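Local structure of putative c-1-tetrahydrofolate synthase, cytoplasmic (Leishmania major, 4A26) at residues 78-81 / 82-86; 285-288 / 289-293; 202-205 / 206-210; 193-196 / 197-201. The protein probably oxidises N5,N10-methylenetetrahydrofolate with NADP+ and hydrolyses the methenyl product, as a homodimeric bifunctional dehydrogenase/cyclohydrolase of one-carbon metabolism. All blocks are in the same frame, centred on the assembly; numbering follows the deposited sequence.

Interaction 1: residues 78-81 / 82-86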
loop_
_atom_site.group_PDB
_atom_site.type_symbol
_atom_site.label_atom_id
_atom_site.label_comp_id
_atom_site.label_asym_id
_atom_site.label_seq_id
_atom_site.Cartn_x
_atom_site.Cartn_y
_atom_site.Cartn_z
ATOM N N ILE A 78 -13.707 27.874 -13.438
ATOM C CA ILE A 78 -12.574 28.502 -12.752
ATOM C C ILE A 78 -11.234 27.843 -13.096
ATOM O O ILE A 78 -11.183 26.664 -13.457
ATOM C CB ILE A 78 -12.781 28.479 -11.218
ATOM C CG1 ILE A 78 -11.880 29.504 -10.531
ATOM C CG2 ILE A 78 -12.541 27.079 -10.659
ATOM C CD1 ILE A 78 -12.292 29.812 -9.123
ATOM N N SER A 79 -10.157 28.620 -12.974
ATOM C CA SER A 79 -8.803 28.152 -13.262
ATOM C C SER A 79 -8.351 27.059 -12.308
ATOM O O SER A 79 -8.792 27.006 -11.162
ATOM C CB SER A 79 -7.811 29.307 -13.146
ATOM O OG SER A 79 -8.113 30.342 -14.055
ATOM N N GLN A 80 -7.455 26.201 -12.790
ATOM C CA GLN A 80 -6.723 25.278 -11.932
ATOM C C GLN A 80 -5.941 26.067 -10.885
ATOM O O GLN A 80 -5.989 25.745 -9.696
ATOM C CB GLN A 80 -5.754 24.436 -12.765
ATOM C CG GLN A 80 -4.979 23.382 -11.981
ATOM C CD GLN A 80 -5.826 22.186 -11.611
ATOM O OE1 GLN A 80 -6.590 21.678 -12.431
ATOM N NE2 GLN A 80 -5.688 21.721 -10.375
ATOM N N GLU A 81 -5.226 27.098 -11.339
ATOM C CA GLU A 81 -4.401 27.931 -10.455
ATOM C C GLU A 81 -5.239 28.480 -9.302
ATOM O O GLU A 81 -4.843 28.382 -8.141
ATOM C CB GLU A 81 -3.753 29.092 -11.233
ATOM C CG GLU A 81 -2.297 29.416 -10.842
ATOM C CD GLU A 81 -2.144 29.993 -9.432
ATOM O OE1 GLU A 81 -2.298 29.232 -8.449
ATOM O OE2 GLU A 81 -1.840 31.203 -9.308
ATOM N N VAL A 82 -6.407 29.029 -9.631
ATOM C CA VAL A 82 -7.272 29.671 -8.642
ATOM C C VAL A 82 -7.858 28.660 -7.654
ATOM O O VAL A 82 -7.954 28.946 -6.464
ATOM C CB VAL A 82 -8.408 30.471 -9.320
ATOM C CG1 VAL A 82 -9.361 31.035 -8.281
ATOM C CG2 VAL A 82 -7.832 31.588 -10.172
ATOM N N LEU A 83 -8.247 27.485 -8.143
ATOM C CA LEU A 83 -8.671 26.390 -7.266
ATOM C C LEU A 83 -7.582 26.085 -6.245
ATOM O O LEU A 83 -7.833 26.066 -5.043
ATOM C CB LEU A 83 -8.977 25.123 -8.078
ATOM C CG LEU A 83 -9.258 23.838 -7.287
ATOM C CD1 LEU A 83 -10.506 24.009 -6.423
ATOM C CD2 LEU A 83 -9.398 22.643 -8.214
ATOM N N GLU A 84 -6.372 25.845 -6.738
ATOM C CA GLU A 84 -5.237 25.489 -5.886
ATOM C C GLU A 84 -4.893 26.574 -4.863
ATOM O O GLU A 84 -4.449 26.264 -3.760
ATOM C CB GLU A 84 -4.009 25.175 -6.748
ATOM C CG GLU A 84 -4.125 23.876 -7.535
ATOM C CD GLU A 84 -2.804 23.426 -8.121
ATOM O OE1 GLU A 84 -1.951 24.290 -8.425
ATOM O OE2 GLU A 84 -2.618 22.199 -8.273
ATOM N N VAL A 85 -5.092 27.838 -5.234
ATOM C CA VAL A 85 -4.902 28.958 -4.310
ATOM C C VAL A 85 -5.838 28.821 -3.112
ATOM O O VAL A 85 -5.413 28.960 -1.962
ATOM C CB VAL A 85 -5.141 30.324 -5.004
ATOM C CG1 VAL A 85 -5.434 31.415 -3.981
ATOM C CG2 VAL A 85 -3.946 30.694 -5.871
ATOM N N ASN A 86 -7.110 28.541 -3.387
ATOM C CA ASN A 86 -8.092 28.313 -2.327
ATOM C C ASN A 86 -7.769 27.079 -1.497
ATOM O O ASN A 86 -8.021 27.062 -0.294
ATOM C CB ASN A 86 -9.506 28.197 -2.897
ATOM C CG ASN A 86 -10.019 29.511 -3.438
ATOM O OD1 ASN A 86 -10.706 30.257 -2.739
ATOM N ND2 ASN A 86 -9.677 29.810 -4.682
#
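Ile78, just ahead of helix 80-91, packs on Val82 in its first turn, and Gln80 meets Glu84; the helix is the helical arm of a beta-alpha-beta crossover between strands 68-74 and 98-101 of the catalytic domain. The backbone evidence is a run of i to i+4 hydrogen bonds: Leu83 N to Ser79 O (3.1 Å), Glu84 N to Gln80 O (3.0 Å) and Val85 N to Glu81 O. Ser79 holds the N-cap position, but its side chain makes no capping bond. Apolar contact comes from Ile78, whose CG1 lies anti to its backbone N (chi1 -161°) and carries CD1 to 3.3 Å from Val82 CG1, the two side chains meeting at about a right angle. Polar side chains meet more loosely: Gln80 NE2 is 3.8 Å from Glu84 OE2, with amide and carboxylate planes 88° apart, while Gln80 OE1 bonds to Asn110 N. In a mixed contact, the methyl Val85 CG2 lies 3.4 Å from the carboxylate oxygen Glu81 OE1. Leu83 turns inward onto Ile43, Val45 and Leu74 of the sheet. One carbonyl takes two donors from a single residue: Asn86 ND2 (2.6 Å) and Asn86 N (3.2 Å) approach Val82 O from opposite faces of its plane.

Interaction 2: residues 285-288 / 289-293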
loop_
_atom_site.group_PDB
_atom_site.type_symbol
_atom_site.label_atom_id
_atom_site.label_comp_id
_atom_site.label_asym_id
_atom_site.label_seq_id
_atom_site.Cartn_x
_atom_site.Cartn_y
_atom_site.Cartn_z
ATOM N N LEU A 285 -15.211 10.093 8.355
ATOM C CA LEU A 285 -14.666 11.387 7.936
ATOM C C LEU A 285 -14.573 12.354 9.112
ATOM O O LEU A 285 -13.629 13.135 9.197
ATOM C CB LEU A 285 -15.509 12.005 6.816
ATOM C CG LEU A 285 -15.163 13.437 6.415
ATOM C CD1 LEU A 285 -13.735 13.524 5.914
ATOM C CD2 LEU A 285 -16.142 13.944 5.366
ATOM N N LEU A 286 -15.551 12.307 10.013
ATOM C CA LEU A 286 -15.527 13.160 11.206
ATOM C C LEU A 286 -14.463 12.702 12.202
ATOM O O LEU A 286 -13.779 13.530 12.805
ATOM C CB LEU A 286 -16.898 13.204 11.882
ATOM C CG LEU A 286 -18.009 13.938 11.129
ATOM C CD1 LEU A 286 -19.323 13.844 11.900
ATOM C CD2 LEU A 286 -17.634 15.388 10.897
ATOM N N GLU A 287 -14.319 11.387 12.365
ATOM C CA GLU A 287 -13.302 10.838 13.266
ATOM C C GLU A 287 -11.897 11.173 12.775
ATOM O O GLU A 287 -11.044 11.605 13.555
ATOM C CB GLU A 287 -13.456 9.325 13.428
ATOM C CG GLU A 287 -12.564 8.750 14.523
ATOM C CD GLU A 287 -13.296 7.787 15.433
ATOM O OE1 GLU A 287 -13.803 6.759 14.933
ATOM O OE2 GLU A 287 -13.360 8.060 16.653
ATOM N N ASN A 288 -11.670 10.968 11.480
ATOM C CA ASN A 288 -10.452 11.419 10.827
ATOM C C ASN A 288 -10.175 12.884 11.153
ATOM O O ASN A 288 -9.059 13.244 11.507
ATOM C CB ASN A 288 -10.553 11.220 9.305
ATOM C CG ASN A 288 -10.118 9.817 8.854
ATOM O OD1 ASN A 288 -10.010 8.890 9.661
ATOM N ND2 ASN A 288 -9.873 9.666 7.554
ATOM N N THR A 289 -11.206 13.719 11.055
ATOM C CA THR A 289 -11.072 15.158 11.300
ATOM C C THR A 289 -10.840 15.493 12.769
ATOM O O THR A 289 -10.220 16.511 13.078
ATOM C CB THR A 289 -12.312 15.925 10.823
ATOM O OG1 THR A 289 -12.669 15.489 9.508
ATOM C CG2 THR A 289 -12.038 17.425 10.799
ATOM N N LEU A 290 -11.348 14.656 13.674
ATOM C CA LEU A 290 -11.076 14.825 15.102
ATOM C C LEU A 290 -9.591 14.579 15.359
ATOM O O LEU A 290 -8.919 15.418 15.950
ATOM C CB LEU A 290 -11.925 13.873 15.954
ATOM C CG LEU A 290 -12.223 14.278 17.408
ATOM C CD1 LEU A 290 -12.688 13.062 18.197
ATOM C CD2 LEU A 290 -11.039 14.913 18.093
ATOM N N GLU A 291 -9.093 13.431 14.896
ATOM C CA GLU A 291 -7.678 13.066 15.043
ATOM C C GLU A 291 -6.741 14.156 14.533
ATOM O O GLU A 291 -5.695 14.398 15.131
ATOM C CB GLU A 291 -7.368 11.743 14.326
ATOM C CG GLU A 291 -7.666 10.497 15.159
ATOM C CD GLU A 291 -7.461 9.189 14.385
ATOM O OE1 GLU A 291 -6.603 9.150 13.462
ATOM O OE2 GLU A 291 -8.165 8.198 14.712
ATOM N N ALA A 292 -7.117 14.805 13.432
ATOM C CA ALA A 292 -6.343 15.924 12.889
ATOM C C ALA A 292 -6.308 17.091 13.869
ATOM O O ALA A 292 -5.249 17.656 14.126
ATOM C CB ALA A 292 -6.924 16.379 11.561
ATOM N N PHE A 293 -7.475 17.445 14.401
ATOM C CA PHE A 293 -7.603 18.501 15.410
ATOM C C PHE A 293 -6.908 18.100 16.708
ATOM O O PHE A 293 -6.293 18.930 17.376
ATOM C CB PHE A 293 -9.085 18.801 15.656
ATOM C CG PHE A 293 -9.348 19.728 16.812
ATOM C CD1 PHE A 293 -8.929 21.044 16.769
ATOM C CD2 PHE A 293 -10.037 19.287 17.930
ATOM C CE1 PHE A 293 -9.178 21.907 17.820
ATOM C CE2 PHE A 293 -10.292 20.143 18.986
ATOM C CZ PHE A 293 -9.862 21.457 18.930
#
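Thr289 bonds back to Leu285 twice, through its hydroxyl and through its backbone amide, and both bonds end on Leu285 O. The hydroxyl OG1 stands 2.6 Å from that oxygen as donor, tilted 22° from the carbonyl plane, and Thr289 N lies 3.1 Å from it, well above the plane. The first torsion explains the reach: OG1 is anti to the carbonyl carbon of Thr289 (chi1 -47°) and thus folds down beside the backbone N, toward the preceding turn. Further i to i+4 bonds continue the pattern, Leu290 N to Leu286 O (2.8 Å), Glu291 N to Glu287 O (3.0 Å) and Ala292 N to Asn288 O (3.1 Å). Along one flank the carboxylates of Glu287 and Glu291 stay apart, OE2 to OE2 5.5 Å, and each has a weak, long ion pair with a lysine, Lys25 and Lys150 respectively. In the next shell Asn288 ND2 donates to the carbonyls of Thr145 and Ala124, tying this face of the helix to two separate loops, one of them just ahead of helix 147-159. Leu286 and Leu290 pack on Leu22 of helix 11-32, and Phe293 meets His97 edge to face. The threonine hydroxyl bonded to the i-4 carbonyl is a common way for an alpha helix to satisfy a buried polar side chain, here within the long C-terminal helix 279-297, which packs on helices 11-32, 49-64 and 147-159.

Interaction 3: residues 202-205 / 206-210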
loop_
_atom_site.group_PDB
_atom_site.type_symbol
_atom_site.label_atom_id
_atom_site.label_comp_id
_atom_site.label_asym_id
_atom_site.label_seq_id
_atom_site.Cartn_x
_atom_site.Cartn_y
_atom_site.Cartn_z
ATOM N N GLU A 202 -13.618 -19.846 -10.668
ATOM C CA GLU A 202 -13.394 -21.049 -9.865
ATOM C C GLU A 202 -12.495 -20.761 -8.671
ATOM O O GLU A 202 -12.749 -21.251 -7.571
ATOM C CB GLU A 202 -12.799 -22.175 -10.708
ATOM C CG GLU A 202 -13.715 -22.676 -11.814
ATOM C CD GLU A 202 -13.522 -21.937 -13.130
ATOM O OE1 GLU A 202 -13.291 -20.706 -13.102
ATOM O OE2 GLU A 202 -13.594 -22.594 -14.194
ATOM N N ASP A 203 -11.454 -19.960 -8.893
ATOM C CA ASP A 203 -10.549 -19.549 -7.819
ATOM C C ASP A 203 -11.292 -18.641 -6.847
ATOM O O ASP A 203 -11.304 -18.898 -5.646
ATOM C CB ASP A 203 -9.316 -18.827 -8.371
ATOM C CG ASP A 203 -8.466 -19.711 -9.283
ATOM O OD1 ASP A 203 -8.746 -20.924 -9.409
ATOM O OD2 ASP A 203 -7.506 -19.181 -9.880
ATOM N N MET A 204 -11.928 -17.592 -7.366
ATOM C CA MET A 204 -12.745 -16.709 -6.534
ATOM C C MET A 204 -13.602 -17.552 -5.598
ATOM O O MET A 204 -13.547 -17.382 -4.383
ATOM C CB MET A 204 -13.640 -15.815 -7.396
ATOM C CG MET A 204 -14.493 -14.816 -6.601
ATOM S SD MET A 204 -16.158 -14.624 -7.270
ATOM C CE MET A 204 -16.805 -16.261 -6.956
ATOM N N ILE A 205 -14.370 -18.477 -6.167
ATOM C CA ILE A 205 -15.180 -19.402 -5.374
ATOM C C ILE A 205 -14.333 -20.182 -4.360
ATOM O O ILE A 205 -14.726 -20.314 -3.202
ATOM C CB ILE A 205 -15.970 -20.399 -6.267
ATOM C CG1 ILE A 205 -17.075 -19.667 -7.034
ATOM C CG2 ILE A 205 -16.587 -21.508 -5.420
ATOM C CD1 ILE A 205 -17.823 -20.534 -8.018
ATOM N N ASP A 206 -13.176 -20.684 -4.793
ATOM C CA ASP A 206 -12.310 -21.485 -3.921
ATOM C C ASP A 206 -11.810 -20.674 -2.730
ATOM O O ASP A 206 -11.824 -21.156 -1.598
ATOM C CB ASP A 206 -11.122 -22.066 -4.700
ATOM C CG ASP A 206 -10.296 -23.047 -3.868
ATOM O OD1 ASP A 206 -10.892 -23.852 -3.122
ATOM O OD2 ASP A 206 -9.049 -23.021 -3.965
ATOM N N TYR A 207 -11.379 -19.441 -2.990
ATOM C CA TYR A 207 -10.934 -18.541 -1.927
ATOM C C TYR A 207 -12.053 -18.249 -0.929
ATOM O O TYR A 207 -11.830 -18.295 0.284
ATOM C CB TYR A 207 -10.414 -17.223 -2.505
ATOM C CG TYR A 207 -9.047 -17.306 -3.153
ATOM C CD1 TYR A 207 -7.919 -17.631 -2.407
ATOM C CD2 TYR A 207 -8.879 -17.031 -4.504
ATOM C CE1 TYR A 207 -6.662 -17.693 -2.994
ATOM C CE2 TYR A 207 -7.628 -17.096 -5.102
ATOM C CZ TYR A 207 -6.524 -17.426 -4.344
ATOM O OH TYR A 207 -5.281 -17.486 -4.936
ATOM N N LEU A 208 -13.248 -17.952 -1.439
ATOM C CA LEU A 208 -14.411 -17.669 -0.582
ATOM C C LEU A 208 -14.823 -18.860 0.287
ATOM O O LEU A 208 -15.366 -18.675 1.376
ATOM C CB LEU A 208 -15.616 -17.221 -1.423
ATOM C CG LEU A 208 -15.670 -15.758 -1.862
ATOM C CD1 LEU A 208 -16.857 -15.553 -2.770
ATOM C CD2 LEU A 208 -15.752 -14.822 -0.665
ATOM N N ARG A 209 -14.569 -20.076 -0.200
ATOM C CA ARG A 209 -14.945 -21.305 0.507
ATOM C C ARG A 209 -14.387 -21.356 1.932
ATOM O O ARG A 209 -15.019 -21.924 2.824
ATOM C CB ARG A 209 -14.474 -22.535 -0.276
ATOM C CG ARG A 209 -14.981 -23.868 0.272
ATOM C CD ARG A 209 -14.535 -25.061 -0.579
ATOM N NE ARG A 209 -13.084 -25.097 -0.790
ATOM C CZ ARG A 209 -12.184 -25.461 0.126
ATOM N NH1 ARG A 209 -12.556 -25.829 1.355
ATOM N NH2 ARG A 209 -10.891 -25.455 -0.185
ATOM N N THR A 210 -13.209 -20.768 2.139
ATOM C CA THR A 210 -12.558 -20.778 3.450
ATOM C C THR A 210 -12.481 -19.393 4.108
ATOM O O THR A 210 -11.831 -19.240 5.140
ATOM C CB THR A 210 -11.138 -21.358 3.342
ATOM O OG1 THR A 210 -10.309 -20.461 2.596
ATOM C CG2 THR A 210 -11.166 -22.719 2.654
#
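The backbone bond from Tyr207 N to Asp203 O, at 2.7 Å, is the shortest hydrogen bond between 202-205 and 206-210, and it is nearly straight (N-H...O 169°). Neighbouring amides follow the same i to i+4 pattern: Asp206 N to Glu202 O (2.9 Å), Leu208 N to Met204 O (3.0 Å) and Arg209 N to Ile205 O (3.0 Å). Together they carry the alpha-helical pattern of helix 201-209. The Tyr207 ring leans back alongside the preceding turn: its CG is anti to the carbonyl carbon (chi1 -75°), which brings CD2 to 3.3 Å from Asp203 O and CE2 close to Asp203 CB. Met204 and Leu208 form the inner side, with Met204 CE 4.2 Å from Leu208 CD1; both reach Trp228, and they also pack on Leu171 and Val169, respectively, of strand 167-171. On the polar flank Arg209, bent at chi3, brings its guanidinium edge to Asp206 OD1, which lies in the guanidinium plane. NE and NH2 both reach that oxygen, but the bonds are weak, with NH2 to OD1 at 3.3 Å in a salt bridge. The other carboxylate oxygen, Asp206 OD2, forms a salt bridge with Arg167 of the second subunit, an arginine that also makes a cation-pi contact with Tyr207. The aspartate thus lies between a cation of its own helix and one from across the dimer, which would probably favour its ionised form. This amphipathic arrangement is that of a Rossmann-fold helix: one side packs on the parallel sheet of the NAD(P)-binding domain, and here another joins the dimer interface.

Interaction 4: residues 193-196 / 197-201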
loop_
_atom_site.group_PDB
_atom_site.type_symbol
_atom_site.label_atom_id
_atom_site.label_comp_id
_atom_site.label_asym_id
_atom_site.label_seq_id
_atom_site.Cartn_x
_atom_site.Cartn_y
_atom_site.Cartn_z
ATOM N N THR A 193 -6.643 -12.199 0.779
ATOM C CA THR A 193 -6.570 -12.424 -0.665
ATOM C C THR A 193 -7.475 -11.423 -1.382
ATOM O O THR A 193 -8.653 -11.284 -1.039
ATOM C CB THR A 193 -7.052 -13.829 -1.031
ATOM O OG1 THR A 193 -6.384 -14.792 -0.210
ATOM C CG2 THR A 193 -6.785 -14.119 -2.495
ATOM N N ILE A 194 -6.924 -10.733 -2.378
ATOM C CA ILE A 194 -7.679 -9.728 -3.124
ATOM C C ILE A 194 -8.108 -10.314 -4.460
ATOM O O ILE A 194 -7.281 -10.557 -5.324
ATOM C CB ILE A 194 -6.852 -8.445 -3.353
ATOM C CG1 ILE A 194 -6.403 -7.857 -2.009
ATOM C CG2 ILE A 194 -7.671 -7.412 -4.118
ATOM C CD1 ILE A 194 -5.190 -6.957 -2.111
ATOM N N VAL A 195 -9.406 -10.558 -4.610
ATOM C CA VAL A 195 -9.961 -11.032 -5.874
ATOM C C VAL A 195 -10.313 -9.829 -6.753
ATOM O O VAL A 195 -10.770 -8.790 -6.247
ATOM C CB VAL A 195 -11.218 -11.902 -5.650
ATOM C CG1 VAL A 195 -11.746 -12.415 -6.977
ATOM C CG2 VAL A 195 -10.905 -13.063 -4.721
ATOM N N HIS A 196 -10.100 -9.981 -8.062
ATOM C CA HIS A 196 -10.275 -8.892 -9.027
ATOM C C HIS A 196 -10.647 -9.421 -10.423
ATOM O O HIS A 196 -10.856 -10.622 -10.599
ATOM C CB HIS A 196 -8.996 -8.036 -9.073
ATOM C CG HIS A 196 -7.728 -8.834 -9.136
ATOM N ND1 HIS A 196 -7.308 -9.481 -10.278
ATOM C CD2 HIS A 196 -6.782 -9.080 -8.198
ATOM C CE1 HIS A 196 -6.163 -10.098 -10.038
ATOM N NE2 HIS A 196 -5.822 -9.870 -8.784
ATOM N N SER A 197 -10.736 -8.525 -11.407
ATOM C CA SER A 197 -11.139 -8.886 -12.775
ATOM C C SER A 197 -10.291 -9.987 -13.413
ATOM O O SER A 197 -10.772 -10.722 -14.276
ATOM C CB SER A 197 -11.090 -7.657 -13.683
ATOM O OG SER A 197 -9.754 -7.332 -14.026
ATOM N N GLY A 198 -9.024 -10.069 -13.014
ATOM C CA GLY A 198 -8.130 -11.117 -13.494
ATOM C C GLY A 198 -8.365 -12.456 -12.822
ATOM O O GLY A 198 -7.948 -13.491 -13.339
ATOM N N THR A 199 -9.033 -12.441 -11.671
ATOM C CA THR A 199 -9.277 -13.660 -10.900
ATOM C C THR A 199 -10.305 -14.547 -11.587
ATOM O O THR A 199 -11.346 -14.077 -12.035
ATOM C CB THR A 199 -9.773 -13.351 -9.467
ATOM O OG1 THR A 199 -8.960 -12.327 -8.884
ATOM C CG2 THR A 199 -9.721 -14.601 -8.593
ATOM N N SER A 200 -9.992 -15.834 -11.666
ATOM C CA SER A 200 -10.900 -16.821 -12.222
ATOM C C SER A 200 -12.104 -16.982 -11.302
ATOM O O SER A 200 -12.000 -16.762 -10.089
ATOM C CB SER A 200 -10.178 -18.160 -12.373
ATOM O OG SER A 200 -11.083 -19.203 -12.682
ATOM N N THR A 201 -13.243 -17.356 -11.881
ATOM C CA THR A 201 -14.450 -17.603 -11.098
ATOM C C THR A 201 -14.248 -18.789 -10.166
ATOM O O THR A 201 -14.642 -18.742 -9.009
ATOM C CB THR A 201 -15.680 -17.873 -11.988
ATOM O OG1 THR A 201 -15.394 -18.944 -12.899
ATOM C CG2 THR A 201 -16.056 -16.628 -12.768
#
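A type I beta turn from His196 to Thr199 ends strand 191-195, the second strand of the Rossmann-type NAD(P)-binding domain, and leads toward helix 201-209. Its defining bond runs from Thr199 N to His196 O, 2.8 Å, with the donor well above the carbonyl plane. A second bond joins the same two residues in the reverse sense: His196 N donates to Thr199 OG1 at 2.7 Å, almost straight (168°). Because Thr199 OG1 lies anti to its own carbonyl carbon (chi1 -46°), it points back over the turn and sits 3.5 Å above the centre of the His196 ring. That ring is also fixed at its edge, where Gly198 N lies close to the ring plane and donates to His196 ND1 at 3.3 Å. Val195 CG1 reaches Thr199 CB at 3.3 Å, the side chains crossing at about a right angle, and so joins the strand's inner side to the turn. Beyond the turn Ser200 occupies the N-cap, with a weak bond from Glu202 N to its OG. The second subunit adds further polar partners: Ala190 O of that subunit bonds to His196 NE2, and Thr191 OG1 of that subunit to Thr199 OG1. Since a carbonyl can only accept, NE2 should carry a proton, while ND1 accepts from Gly198 N; the pattern is consistent with a neutral imidazole in the NE2-H tautomer.

How the interactions relate
From the N terminus, interaction 1 comes first, starting helix 80-91 in the catalytic domain. Interaction 4 follows, where strand 191-195 turns into the loop before helix 201-209, and interaction 3 forms the body of that helix. Interaction 2 comes last, in the C-terminal helix. Each closes only a local turn, and all run in series, so none nests or crosses. Interactions 3 and 4 are adjacent, centres about 10 Å apart: Tyr207 CE1 lies 3.6 Å from Thr193 CG2, and Met204 packs on Val195, binding helix to strand beside the second subunit. Interaction 1 is remote, its centre about 48 Å from that of interaction 3; interaction 2, nearest the chain centre, packs on helices 11-32 and 147-159.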